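PDB 6UM4: malate dehydrogenase from Naegleria fowleri, which probably catalyses the reversible, nicotinamide-cofactor-dependent oxidation of malate to oxaloacetate. Local coordinates for residues S103-G107 with A142-V146; N168-A174 with A208-N214; N198-K203 with N229-T233; N244-R250 with H342-W346; I358-Y364 with Y384-L390. All coordinates share one frame; numbering follows the deposited sequence. Where two conformers were deposited one is given.

Contact 1 of 5, residues S103-G107 with A142-V146; sequences SGACG and ALEGV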
# COMPACT_ATOMS: atom_id res chain seq x y z
N SER A 103 4.49 10.36 12.25
CA SER A 103 5.89 10.76 12.25
C SER A 103 6.68 9.85 11.31
O SER A 103 6.16 8.89 10.75
CB SER A 103 6.45 10.72 13.68
OG SER A 103 6.55 9.37 14.13
N GLY A 104 7.94 10.20 11.09
CA GLY A 104 8.74 9.45 10.12
C GLY A 104 8.08 9.31 8.77
O GLY A 104 8.22 8.27 8.11
N ALA A 105 7.35 10.34 8.34
CA ALA A 105 6.43 10.24 7.21
C ALA A 105 7.13 10.11 5.85
O ALA A 105 6.44 9.89 4.86
CB ALA A 105 5.49 11.44 7.19
N CYS A 106 8.44 10.25 5.78
CA CYS A 106 9.21 10.07 4.56
C CYS A 106 9.79 8.67 4.43
O CYS A 106 10.36 8.34 3.39
CB CYS A 106 10.36 11.08 4.51
SG CYS A 106 9.90 12.66 3.78
N GLY A 107 9.67 7.85 5.46
CA GLY A 107 10.29 6.54 5.48
C GLY A 107 9.56 5.49 4.65
O GLY A 107 8.49 5.70 4.08
N ALA A 142 11.86 16.43 0.74
CA ALA A 142 11.34 15.13 0.32
C ALA A 142 9.90 14.92 0.77
O ALA A 142 9.11 14.27 0.07
CB ALA A 142 12.22 14.01 0.86
N LEU A 143 9.53 15.46 1.94
CA LEU A 143 8.16 15.29 2.42
C LEU A 143 7.15 15.94 1.49
O LEU A 143 6.05 15.41 1.29
CB LEU A 143 8.03 15.88 3.83
CG LEU A 143 6.71 15.60 4.54
CD1 LEU A 143 6.50 14.09 4.73
CD2 LEU A 143 6.69 16.32 5.87
N GLU A 144 7.52 17.06 0.86
CA GLU A 144 6.65 17.65 -0.16
C GLU A 144 6.36 16.64 -1.27
O GLU A 144 5.28 16.65 -1.86
CB GLU A 144 7.29 18.91 -0.75
CG GLU A 144 7.70 19.93 0.28
CD GLU A 144 6.67 21.03 0.47
OE1 GLU A 144 5.46 20.73 0.37
OE2 GLU A 144 7.08 22.18 0.74
N GLY A 145 7.34 15.80 -1.59
CA GLY A 145 7.10 14.73 -2.56
C GLY A 145 6.06 13.73 -2.07
O GLY A 145 5.29 13.18 -2.86
N VAL A 146 6.08 13.44 -0.77
CA VAL A 146 5.08 12.54 -0.22
C VAL A 146 3.69 13.12 -0.42
O VAL A 146 2.75 12.41 -0.78
CB VAL A 146 5.38 12.27 1.27
CG1 VAL A 146 4.26 11.45 1.92
CG2 VAL A 146 6.71 11.52 1.40
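C106 comes up to L143 with 5.7 Å between their CA atoms, the nearest CA pair between a type I turn, G104 to G107, and the helical segment 142-146. The turn is closed by G107 N donating to G104 O, and G107 then stands as N-cap of the next helix. At the corner of this turn the C106 side chain reaches across to the helix. Its SG lies 3.7 Å from L143 CB, but the sulfur's position is less certain because C106 is split between two conformers. In the one described, the sulfur rests against the first turn of the segment, between A142 and L143, and the CG2 methyl of V146 borders it.

A105 supplies the second half of the contact, which does not depend on the choice of conformer. Its methyl meets L143 CD1 at 3.8 Å. The L143 side chain leaves its helix with CG anti to the backbone N (chi1 -172°), which carries CD1 over to the alanine. The carbonyl O of A105 lies 3.8 Å from V146 CG2, a plain van der Waals approach. The side-chain pairs are apolar; the A105 carbonyl meets only a methyl.

The G-A-C-G run of 104-107 belongs to the glycine-rich loop after the first strand of a Rossmann fold, which in relatives receives the dinucleotide. It follows strand 98-102 and leads into helix 108-118, while helix 140-151 lies beside it; A105, L143 and V146 all pack on L133 of strand 129-134, and L143 also reaches L163 of strand 158-164.

Contact 2 of 5, residues N168-A174 with A208-N214; sequences NDAFRGA and ALNKQAN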
# COMPACT_ATOMS: atom_id res chain seq x y z
N ASN A 168 5.12 20.08 18.08
CA ASN A 168 3.99 20.86 18.56
C ASN A 168 2.94 21.06 17.46
O ASN A 168 1.76 20.79 17.67
CB ASN A 168 4.47 22.21 19.10
CG ASN A 168 3.36 22.98 19.79
OD1 ASN A 168 3.02 22.72 20.95
ND2 ASN A 168 2.78 23.93 19.09
N ASP A 169 3.37 21.48 16.26
CA ASP A 169 2.38 21.66 15.19
C ASP A 169 1.77 20.32 14.77
O ASP A 169 0.55 20.25 14.52
CB ASP A 169 2.99 22.37 13.96
CG ASP A 169 3.31 23.86 14.20
OD1 ASP A 169 2.68 24.50 15.08
OD2 ASP A 169 4.17 24.42 13.48
N ALA A 170 2.58 19.26 14.71
CA ALA A 170 2.12 17.98 14.17
C ALA A 170 0.92 17.43 14.93
O ALA A 170 -0.07 17.01 14.32
CB ALA A 170 3.28 16.97 14.19
N PHE A 171 0.96 17.46 16.26
CA PHE A 171 -0.06 16.80 17.07
C PHE A 171 -1.28 17.65 17.37
O PHE A 171 -2.23 17.13 17.97
CB PHE A 171 0.53 16.32 18.40
CG PHE A 171 1.56 15.25 18.25
CD1 PHE A 171 1.20 14.00 17.79
CD2 PHE A 171 2.89 15.51 18.54
CE1 PHE A 171 2.15 13.00 17.66
CE2 PHE A 171 3.85 14.52 18.41
CZ PHE A 171 3.48 13.26 17.96
N ARG A 172 -1.27 18.93 16.99
CA ARG A 172 -2.45 19.78 17.16
C ARG A 172 -3.68 19.10 16.59
O ARG A 172 -3.72 18.74 15.41
CB ARG A 172 -2.23 21.16 16.50
CG ARG A 172 -3.49 22.07 16.53
CD ARG A 172 -3.26 23.51 16.05
NE ARG A 172 -2.09 24.11 16.69
CZ ARG A 172 -0.93 24.29 16.07
NH1 ARG A 172 -0.79 23.95 14.80
NH2 ARG A 172 0.10 24.79 16.74
N GLY A 173 -4.68 18.92 17.45
CA GLY A 173 -5.95 18.34 17.07
C GLY A 173 -5.90 16.88 16.68
O GLY A 173 -6.85 16.39 16.05
N ALA A 174 -4.87 16.14 17.08
CA ALA A 174 -4.76 14.75 16.67
C ALA A 174 -5.83 13.91 17.36
O ALA A 174 -6.05 14.03 18.57
CB ALA A 174 -3.37 14.20 16.99
N ALA A 208 4.22 16.71 23.79
CA ALA A 208 3.47 17.42 22.75
C ALA A 208 2.07 16.82 22.59
O ALA A 208 1.09 17.56 22.44
CB ALA A 208 4.23 17.35 21.42
N LEU A 209 1.98 15.49 22.63
CA LEU A 209 0.68 14.82 22.54
C LEU A 209 -0.23 15.27 23.66
O LEU A 209 -1.40 15.62 23.42
CB LEU A 209 0.87 13.29 22.59
CG LEU A 209 1.11 12.48 21.30
CD1 LEU A 209 1.71 11.09 21.60
CD2 LEU A 209 -0.17 12.31 20.47
N ASN A 210 0.28 15.28 24.89
CA ASN A 210 -0.55 15.63 26.03
C ASN A 210 -1.08 17.04 25.86
O ASN A 210 -2.25 17.31 26.15
CB ASN A 210 0.24 15.50 27.33
CG ASN A 210 -0.66 15.39 28.54
OD1 ASN A 210 -1.19 14.32 28.82
ND2 ASN A 210 -0.85 16.50 29.25
N LYS A 211 -0.24 17.95 25.36
CA LYS A 211 -0.62 19.35 25.21
C LYS A 211 -1.55 19.59 24.02
O LYS A 211 -2.54 20.31 24.15
CB LYS A 211 0.64 20.19 25.06
CG LYS A 211 0.41 21.61 24.67
CD LYS A 211 1.73 22.27 24.34
CE LYS A 211 1.51 23.69 23.83
NZ LYS A 211 2.70 24.14 23.06
N GLN A 212 -1.29 18.96 22.87
CA GLN A 212 -1.86 19.37 21.59
C GLN A 212 -2.97 18.48 21.05
O GLN A 212 -3.88 19.00 20.40
CB GLN A 212 -0.76 19.44 20.53
CG GLN A 212 0.34 20.44 20.83
CD GLN A 212 -0.14 21.87 20.62
OE1 GLN A 212 -0.72 22.48 21.51
NE2 GLN A 212 0.05 22.40 19.41
N ALA A 213 -2.91 17.17 21.31
CA ALA A 213 -3.83 16.21 20.71
C ALA A 213 -5.20 16.28 21.38
O ALA A 213 -5.37 16.86 22.45
CB ALA A 213 -3.26 14.79 20.81
N ASN A 214 -6.19 15.68 20.73
CA ASN A 214 -7.50 15.65 21.37
C ASN A 214 -7.50 14.63 22.51
O ASN A 214 -6.65 13.74 22.60
CB ASN A 214 -8.56 15.37 20.31
CG ASN A 214 -8.79 16.58 19.40
OD1 ASN A 214 -8.59 17.73 19.81
ND2 ASN A 214 -9.16 16.32 18.15
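K211 NZ donates to N168 OD1 across 2.6 Å, the shortest polar bond between the two segments, approaching the amide oxygen from a position tilted out of its carbonyl plane. The lysine chain is extended beyond CG and runs over to the asparagine. Beside it, Q212 crosses N168 at about a right angle, and its NE2 donates to the backbone carbonyl, N168 O, at 2.9 Å with a nearly straight N-H...O angle of 167°. The glutamine reaches it because its chain folds back at chi2 (-73°); the donor sits above the carbonyl plane, yet within the plane of its own amide. The two side-chain amides lie nearly parallel, 22° apart, with N168 ND2 and Q212 NE2 too alike, both donors, to bond.

Farther along, the backbones take over. G173 N donates to Q212 O at 3.1 Å, and N214 N to A174 O at 2.7 Å, so the type II turn F171-A174 is stitched to the end of the opposing helix. N214 ND2 has its own partner in D175 OD1.

Under this polar layer lies F171. L209 CG sits over one face of the ring, offset toward the rim and 3.9 Å from the centroid, a CH-pi contact, while L209 CD2 meets F171 CD1 at 3.5 Å and A208 CB meets F171 CD2 at 3.7 Å.

Both helices lie against the parallel sheet of a Rossmann fold: helix 167-171 belongs to the crossover that carries the chain from strand 158-164 to strand 176-179, and its end meets that of helix 191-212, which leads on to strand 218-221.

Contact 3 of 5, residues N198-K203 with N229-T233; sequences NAAIFK and NAMIT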
# COMPACT_ATOMS: atom_id res chain seq x y z
N ASN A 198 16.15 7.35 22.13
CA ASN A 198 14.76 7.25 21.70
C ASN A 198 13.80 7.64 22.82
O ASN A 198 12.77 8.28 22.56
CB ASN A 198 14.48 5.84 21.20
CG ASN A 198 14.95 5.63 19.78
OD1 ASN A 198 14.29 6.06 18.83
ND2 ASN A 198 16.11 5.01 19.63
N ALA A 199 14.13 7.30 24.07
CA ALA A 199 13.28 7.76 25.17
C ALA A 199 13.18 9.28 25.17
O ALA A 199 12.10 9.83 25.41
CB ALA A 199 13.81 7.23 26.50
N ALA A 200 14.29 9.98 24.88
CA ALA A 200 14.26 11.43 24.82
C ALA A 200 13.33 11.91 23.70
O ALA A 200 12.65 12.93 23.85
CB ALA A 200 15.67 11.98 24.62
N ILE A 201 13.31 11.20 22.58
CA ILE A 201 12.39 11.54 21.49
C ILE A 201 10.94 11.36 21.95
O ILE A 201 10.07 12.20 21.68
CB ILE A 201 12.68 10.70 20.23
CG1 ILE A 201 14.01 11.11 19.58
CG2 ILE A 201 11.55 10.77 19.23
CD1 ILE A 201 14.44 10.15 18.50
N PHE A 202 10.65 10.23 22.60
CA PHE A 202 9.26 9.95 22.96
C PHE A 202 8.83 10.66 24.23
O PHE A 202 7.63 10.85 24.44
CB PHE A 202 9.04 8.44 23.02
CG PHE A 202 8.99 7.83 21.66
CD1 PHE A 202 7.79 7.80 20.95
CD2 PHE A 202 10.13 7.39 21.04
CE1 PHE A 202 7.74 7.30 19.68
CE2 PHE A 202 10.09 6.89 19.76
CZ PHE A 202 8.89 6.84 19.07
N LYS A 203 9.76 11.09 25.07
CA LYS A 203 9.39 12.01 26.14
C LYS A 203 8.87 13.30 25.54
O LYS A 203 7.80 13.80 25.93
CB LYS A 203 10.59 12.27 27.04
CG LYS A 203 10.41 13.46 27.97
CD LYS A 203 11.68 13.74 28.75
CE LYS A 203 11.44 14.78 29.84
NZ LYS A 203 12.73 15.39 30.25
N ASN A 229 9.45 2.69 24.31
CA ASN A 229 9.08 4.01 23.78
C ASN A 229 7.66 4.37 24.19
O ASN A 229 7.40 5.51 24.62
CB ASN A 229 9.22 4.03 22.26
CG ASN A 229 10.66 4.13 21.80
OD1 ASN A 229 11.55 4.53 22.56
ND2 ASN A 229 10.91 3.75 20.55
N ALA A 230 6.73 3.41 24.09
CA ALA A 230 5.34 3.67 24.48
C ALA A 230 5.24 4.03 25.95
O ALA A 230 4.51 4.96 26.34
CB ALA A 230 4.49 2.44 24.17
N MET A 231 5.98 3.30 26.79
CA MET A 231 5.98 3.58 28.22
C MET A 231 6.48 4.99 28.51
O MET A 231 5.95 5.67 29.39
CB MET A 231 6.85 2.56 28.93
CG MET A 231 6.82 2.73 30.44
SD MET A 231 8.42 2.27 31.08
CE MET A 231 9.40 3.59 30.39
N ILE A 232 7.56 5.41 27.85
CA ILE A 232 8.07 6.77 28.03
C ILE A 232 7.05 7.80 27.55
O ILE A 232 6.87 8.86 28.16
CB ILE A 232 9.42 6.95 27.32
CG1 ILE A 232 10.50 6.15 28.04
CG2 ILE A 232 9.80 8.43 27.31
CD1 ILE A 232 10.78 6.66 29.44
N THR A 233 6.41 7.53 26.41
CA THR A 233 5.40 8.45 25.90
C THR A 233 4.31 8.67 26.94
O THR A 233 3.95 9.81 27.27
CB THR A 233 4.78 7.91 24.61
OG1 THR A 233 5.81 7.65 23.65
CG2 THR A 233 3.79 8.92 24.04
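The amide of N229 lies nearly flat on the phenyl ring of F202, the two planes 19° apart and stacked. N229 CB sits over the face, 3.8 Å from the ring centroid in a CH-pi contact; the amide lies toward the CD2-CE2 rim, with N229 ND2 3.3 Å from F202 CE2. N229 OD1, still beside the ring at CD2, also meets N198 CB at 3.5 Å. F202 brings its ring across with CG anti to the carbonyl carbon (chi1 -74°). At the CD1 rim, away from the amide, T233 OG1 comes obliquely to 3.4 Å from F202 CD1.

I232 forms the other flank of the contact. Its CG2 methyl fits against the helix backbone, 3.3 Å from A199 O and 3.5 Å from K203 N, while CG1 meets the A199 methyl at 3.8 Å. The helical segments 198-203 and 229-233 cross at -39° with their axes 8.2 Å apart. Helix 394-414 adds V414 to the same cluster, touching A199 and I232, and I221 of strand 218-221 packs on F202 and N229.

The polar groups bond elsewhere than across the contact: T233 OG1 donates to N229 O one helical turn back, and N229 ND2 bonds A223 O, consistent with an amide turned so that its flat side meets the ring. The two helices are thus held in this Rossmann domain by stacking and dispersion.

Contact 4 of 5, residues N244-R250 with H342-W346; sequences NITAMTR and HMHDW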
# COMPACT_ATOMS: atom_id res chain seq x y z
N ASN A 244 -4.71 4.20 26.07
CA ASN A 244 -4.82 4.81 24.75
C ASN A 244 -3.47 4.93 24.03
O ASN A 244 -3.43 5.47 22.92
CB ASN A 244 -5.47 6.20 24.86
CG ASN A 244 -6.95 6.11 25.18
OD1 ASN A 244 -7.54 5.03 25.12
ND2 ASN A 244 -7.56 7.22 25.53
N ILE A 245 -2.38 4.47 24.63
CA ILE A 245 -1.06 4.46 24.01
C ILE A 245 -0.56 3.02 24.01
O ILE A 245 -0.32 2.46 25.08
CB ILE A 245 -0.07 5.36 24.76
CG1 ILE A 245 -0.61 6.79 24.88
CG2 ILE A 245 1.30 5.33 24.10
CD1 ILE A 245 0.32 7.73 25.62
N THR A 246 -0.39 2.44 22.82
CA THR A 246 0.10 1.07 22.74
C THR A 246 1.32 0.99 21.83
O THR A 246 1.62 1.90 21.05
CB THR A 246 -0.98 0.11 22.23
OG1 THR A 246 -1.41 0.53 20.93
CG2 THR A 246 -2.17 0.13 23.17
N ALA A 247 2.02 -0.13 21.91
CA ALA A 247 3.14 -0.42 21.04
C ALA A 247 2.77 -1.60 20.15
O ALA A 247 1.93 -2.43 20.51
CB ALA A 247 4.40 -0.71 21.87
N MET A 248 3.38 -1.67 18.96
CA MET A 248 2.93 -2.62 17.94
C MET A 248 3.67 -3.96 18.01
O MET A 248 4.88 -4.02 17.73
CB MET A 248 3.10 -2.05 16.54
CG MET A 248 2.33 -2.90 15.55
SD MET A 248 2.33 -2.25 13.88
CE MET A 248 4.05 -2.61 13.45
N THR A 249 2.94 -5.03 18.31
CA THR A 249 3.43 -6.39 18.12
C THR A 249 2.61 -7.13 17.07
O THR A 249 2.74 -8.36 16.92
CB THR A 249 3.39 -7.16 19.44
OG1 THR A 249 2.07 -7.04 19.99
CG2 THR A 249 4.39 -6.57 20.40
N ARG A 250 1.76 -6.40 16.36
CA ARG A 250 0.85 -7.01 15.41
C ARG A 250 1.62 -7.69 14.29
O ARG A 250 1.11 -8.64 13.69
CB ARG A 250 -0.09 -5.95 14.84
CG ARG A 250 -1.17 -6.47 13.89
CD ARG A 250 -1.88 -7.68 14.50
NE ARG A 250 -2.99 -8.11 13.67
CZ ARG A 250 -4.22 -7.61 13.75
NH1 ARG A 250 -4.51 -6.65 14.63
NH2 ARG A 250 -5.16 -8.06 12.91
N HIS A 342 -3.42 -3.03 13.14
CA HIS A 342 -3.49 -2.66 14.56
C HIS A 342 -4.47 -1.50 14.78
O HIS A 342 -5.34 -1.58 15.65
CB HIS A 342 -2.09 -2.30 15.07
CG HIS A 342 -2.07 -1.81 16.49
ND1 HIS A 342 -1.38 -2.46 17.49
CD2 HIS A 342 -2.63 -0.72 17.08
CE1 HIS A 342 -1.53 -1.81 18.64
NE2 HIS A 342 -2.29 -0.75 18.41
N MET A 343 -4.33 -0.41 14.01
CA MET A 343 -5.22 0.73 14.21
C MET A 343 -6.65 0.38 13.82
O MET A 343 -7.60 0.75 14.52
CB MET A 343 -4.74 1.93 13.39
CG MET A 343 -3.45 2.49 13.87
SD MET A 343 -3.64 2.96 15.58
CE MET A 343 -5.10 4.02 15.52
N HIS A 344 -6.82 -0.33 12.71
CA HIS A 344 -8.15 -0.69 12.25
C HIS A 344 -8.92 -1.46 13.32
O HIS A 344 -10.07 -1.13 13.62
CB HIS A 344 -8.04 -1.52 10.97
CG HIS A 344 -9.33 -2.15 10.57
ND1 HIS A 344 -9.81 -3.31 11.14
CD2 HIS A 344 -10.28 -1.74 9.69
CE1 HIS A 344 -10.98 -3.60 10.62
NE2 HIS A 344 -11.29 -2.67 9.74
N ASP A 345 -8.30 -2.51 13.88
CA ASP A 345 -8.92 -3.30 14.94
C ASP A 345 -9.13 -2.47 16.21
O ASP A 345 -10.17 -2.61 16.88
CB ASP A 345 -8.07 -4.54 15.22
CG ASP A 345 -8.00 -5.50 14.00
OD1 ASP A 345 -8.72 -5.26 13.00
OD2 ASP A 345 -7.23 -6.49 14.05
N TRP A 346 -8.18 -1.60 16.56
CA TRP A 346 -8.33 -0.75 17.74
C TRP A 346 -9.60 0.10 17.64
O TRP A 346 -10.35 0.24 18.62
CB TRP A 346 -7.10 0.16 17.88
CG TRP A 346 -6.81 0.68 19.28
CD1 TRP A 346 -7.55 0.50 20.42
CD2 TRP A 346 -5.65 1.46 19.68
NE1 TRP A 346 -6.93 1.11 21.49
CE2 TRP A 346 -5.77 1.70 21.07
CE3 TRP A 346 -4.54 1.97 18.99
CZ2 TRP A 346 -4.81 2.43 21.79
CZ3 TRP A 346 -3.58 2.69 19.71
CH2 TRP A 346 -3.73 2.92 21.09
O HOH W 1 0.46 -4.80 18.00
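A single carboxylate oxygen, D345 OD2, takes hydrogen bonds from both terminal nitrogens of R250, NH1 and NH2 each at 2.8 Å. This end-on salt bridge ties the chain just past the last strand of the Rossmann sheet, 245-247, to helix 332-348 of the C-terminal domain. Both nitrogens come from the same face of the carboxylate, and OD2 lies in the guanidinium plane; the two groups are turned 33° against each other. R250 gets there by a bend at chi2 (49°). OD2 also accepts from N350 ND2, D345 OD1 accepts from H344 ND1, and R250 NE forms a salt bridge with D254. Such crowding of donors should favour the ionised carboxylate.

H342 is held at both ring nitrogens. Its NE2 and T246 OG1 share a 3.0 Å hydrogen bond, and H342 ND1 lies 3.0 Å from a water near T249 N, whose placement is doubtful because its other contacts are too short. Both the hydroxyl and the water lie at the edge of the imidazole. The T246 hydroxyl is set between its backbone N and carbonyl carbon (chi1 60°), which directs it at the histidine.

W346 packs its indole against the strand. The ring meets the T246 methyl, T246 CG2 to W346 CZ2 at 3.8 Å, and the carbonyl N244 O comes 3.2 Å from W346 CH2. The same T246 OG1 that bonds H342 stands over one face of this indole, 3.3 Å from W346 CZ3.

Contact 5 of 5, residues I358-Y364 with Y384-L390; sequences IPSRGQY and YGVIEGL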
# COMPACT_ATOMS: atom_id res chain seq x y z
N ILE A 358 0.56 -3.37 25.70
CA ILE A 358 -0.34 -2.47 26.41
C ILE A 358 0.22 -2.22 27.81
O ILE A 358 1.07 -2.98 28.30
CB ILE A 358 -1.78 -3.05 26.48
CG1 ILE A 358 -1.81 -4.24 27.45
CG2 ILE A 358 -2.22 -3.55 25.09
CD1 ILE A 358 -3.16 -4.90 27.57
N PRO A 359 -0.21 -1.14 28.48
CA PRO A 359 0.22 -0.94 29.87
C PRO A 359 -0.24 -2.09 30.75
O PRO A 359 -1.42 -2.46 30.76
CB PRO A 359 -0.44 0.39 30.28
CG PRO A 359 -1.58 0.56 29.33
CD PRO A 359 -1.07 -0.04 28.02
N SER A 360 0.70 -2.65 31.50
CA SER A 360 0.35 -3.72 32.42
C SER A 360 -0.40 -3.16 33.63
O SER A 360 0.11 -2.29 34.35
CB SER A 360 1.60 -4.46 32.86
OG SER A 360 1.29 -5.36 33.89
N ARG A 361 -1.61 -3.66 33.84
CA ARG A 361 -2.32 -3.52 35.11
C ARG A 361 -2.23 -4.80 35.94
O ARG A 361 -3.12 -5.09 36.74
CB ARG A 361 -3.78 -3.13 34.87
CG ARG A 361 -3.99 -1.88 33.99
CD ARG A 361 -3.53 -0.60 34.70
NE ARG A 361 -3.84 0.62 33.95
CZ ARG A 361 -3.65 1.86 34.39
NH1 ARG A 361 -3.32 2.08 35.66
NH2 ARG A 361 -3.96 2.90 33.62
N GLY A 362 -1.17 -5.58 35.76
CA GLY A 362 -1.00 -6.82 36.50
C GLY A 362 -1.71 -8.03 35.93
O GLY A 362 -1.77 -9.05 36.62
N GLN A 363 -2.23 -7.96 34.71
CA GLN A 363 -2.81 -9.13 34.07
C GLN A 363 -1.83 -10.29 34.09
O GLN A 363 -0.64 -10.11 33.82
CB GLN A 363 -3.20 -8.80 32.62
CG GLN A 363 -4.30 -7.76 32.45
CD GLN A 363 -3.76 -6.35 32.28
OE1 GLN A 363 -2.65 -6.05 32.70
NE2 GLN A 363 -4.54 -5.49 31.61
N TYR A 364 -2.34 -11.47 34.45
CA TYR A 364 -1.53 -12.68 34.55
C TYR A 364 -0.31 -12.50 35.46
O TYR A 364 0.72 -13.16 35.30
CB TYR A 364 -1.14 -13.18 33.14
CG TYR A 364 -2.40 -13.61 32.41
CD1 TYR A 364 -3.01 -14.82 32.71
CD2 TYR A 364 -3.01 -12.78 31.49
CE1 TYR A 364 -4.18 -15.22 32.10
CE2 TYR A 364 -4.19 -13.17 30.86
CZ TYR A 364 -4.76 -14.39 31.17
OH TYR A 364 -5.94 -14.79 30.57
N TYR A 384 -10.19 -2.14 24.38
CA TYR A 384 -9.73 -3.52 24.29
C TYR A 384 -9.66 -4.10 25.69
O TYR A 384 -9.64 -3.38 26.69
CB TYR A 384 -8.35 -3.65 23.60
CG TYR A 384 -7.26 -2.82 24.26
CD1 TYR A 384 -6.68 -3.22 25.46
CD2 TYR A 384 -6.80 -1.65 23.66
CE1 TYR A 384 -5.68 -2.46 26.07
CE2 TYR A 384 -5.79 -0.90 24.25
CZ TYR A 384 -5.24 -1.30 25.46
OH TYR A 384 -4.24 -0.54 26.05
N GLY A 385 -9.63 -5.44 25.75
CA GLY A 385 -9.53 -6.17 27.00
C GLY A 385 -8.69 -7.43 26.87
O GLY A 385 -8.82 -8.20 25.90
N VAL A 386 -7.80 -7.64 27.84
CA VAL A 386 -6.98 -8.84 27.83
C VAL A 386 -7.87 -10.06 27.94
O VAL A 386 -8.85 -10.08 28.69
CB VAL A 386 -5.97 -8.77 28.99
CG1 VAL A 386 -5.16 -10.05 29.08
CG2 VAL A 386 -5.06 -7.56 28.81
N ILE A 387 -7.54 -11.10 27.16
CA ILE A 387 -8.28 -12.35 27.26
C ILE A 387 -8.07 -12.90 28.66
O ILE A 387 -6.93 -13.05 29.12
CB ILE A 387 -7.81 -13.35 26.19
CG1 ILE A 387 -7.94 -12.76 24.79
CG2 ILE A 387 -8.63 -14.64 26.28
CD1 ILE A 387 -9.37 -12.49 24.39
N GLU A 388 -9.16 -13.18 29.37
CA GLU A 388 -9.09 -13.58 30.77
C GLU A 388 -9.19 -15.09 30.92
O GLU A 388 -9.68 -15.80 30.04
CB GLU A 388 -10.20 -12.94 31.59
CG GLU A 388 -10.12 -11.43 31.69
CD GLU A 388 -11.31 -10.84 32.40
OE1 GLU A 388 -12.21 -11.61 32.82
OE2 GLU A 388 -11.38 -9.59 32.50
N GLY A 389 -8.70 -15.58 32.05
CA GLY A 389 -8.94 -16.97 32.41
C GLY A 389 -8.00 -17.98 31.80
O GLY A 389 -8.24 -19.18 31.95
N LEU A 390 -6.96 -17.55 31.12
CA LEU A 390 -6.11 -18.51 30.43
C LEU A 390 -5.20 -19.21 31.43
O LEU A 390 -4.54 -18.54 32.23
CB LEU A 390 -5.29 -17.82 29.35
CG LEU A 390 -6.10 -17.11 28.26
CD1 LEU A 390 -5.16 -16.36 27.33
CD2 LEU A 390 -6.94 -18.11 27.48
O HOH W 2 -7.79 -5.68 30.41
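Y364 OH is gripped from two directions: it donates to I387 O and accepts from L390 N at 3.0 Å, the latter with an N-H...O angle of 162°. The first bond measures 2.5 Å between Y364 OH and I387 O, very short, and its exact length carries little weight. Both partners lie near the plane of the phenol ring, at its edge, so the loop 387-390 holds the hydroxyl through I387 O and L390 N. W277 meets the ring edge-to-face.

V386 is the hub of the packing. Its CG1 touches Y364 CE2 at 3.7 Å, at the ring edge, the two side chains sliding past each other in opposite directions. Its CG2 lies against Q363 NE2 at 3.5 Å and against I358 CD1, also at 3.5 Å, tight for two carbons. The Q363 chain bends at chi2 (93°), bringing OE1 to R361 N at 2.8 Å; a water accepts from V386 N and, weakly, from Q363 NE2. Nearby, S360 OG accepts from G362 N, an ST turn.

Where strand 353-359 ends, I358 CG2 lies 3.8 Å from Y384 CE1. The Y384 hydroxyl bonds E243 O, and its ring meets that of W346 with the planes at about 45°.

The two strands, 353-359 and 383-386, are the outer ones of a three-stranded antiparallel sheet in the alpha/beta C-terminal domain of the lactate/malate dehydrogenase family. Strand 371-380 runs between them, so the side chains here reach across the central strand, where M374 packs on Q363 and V386.

How the contacts relate
Contacts 1, 3 and 4 are buried, contact 2 is partly buried and contact 5 lies at the surface. Contacts 2 and 3 share helix 191-212 and touch through L209 and T233, while contact 3 meets contact 4 where A230 packs on A247. Contact 4, its centre about 5 Å from that of the chain, the nearest of the five, joins the Rossmann sheet to the C-terminal domain; it also touches contact 5 through W346 and Y384. The chemistry follows these places: apolar packing in contact 1, backbone, amide and lysine hydrogen bonds near helix ends in contact 2, amide-on-ring stacking with aliphatic packing in contact 3, a charged buried pair in contact 4, and a tyrosine hydroxyl held by a surface loop in contact 5.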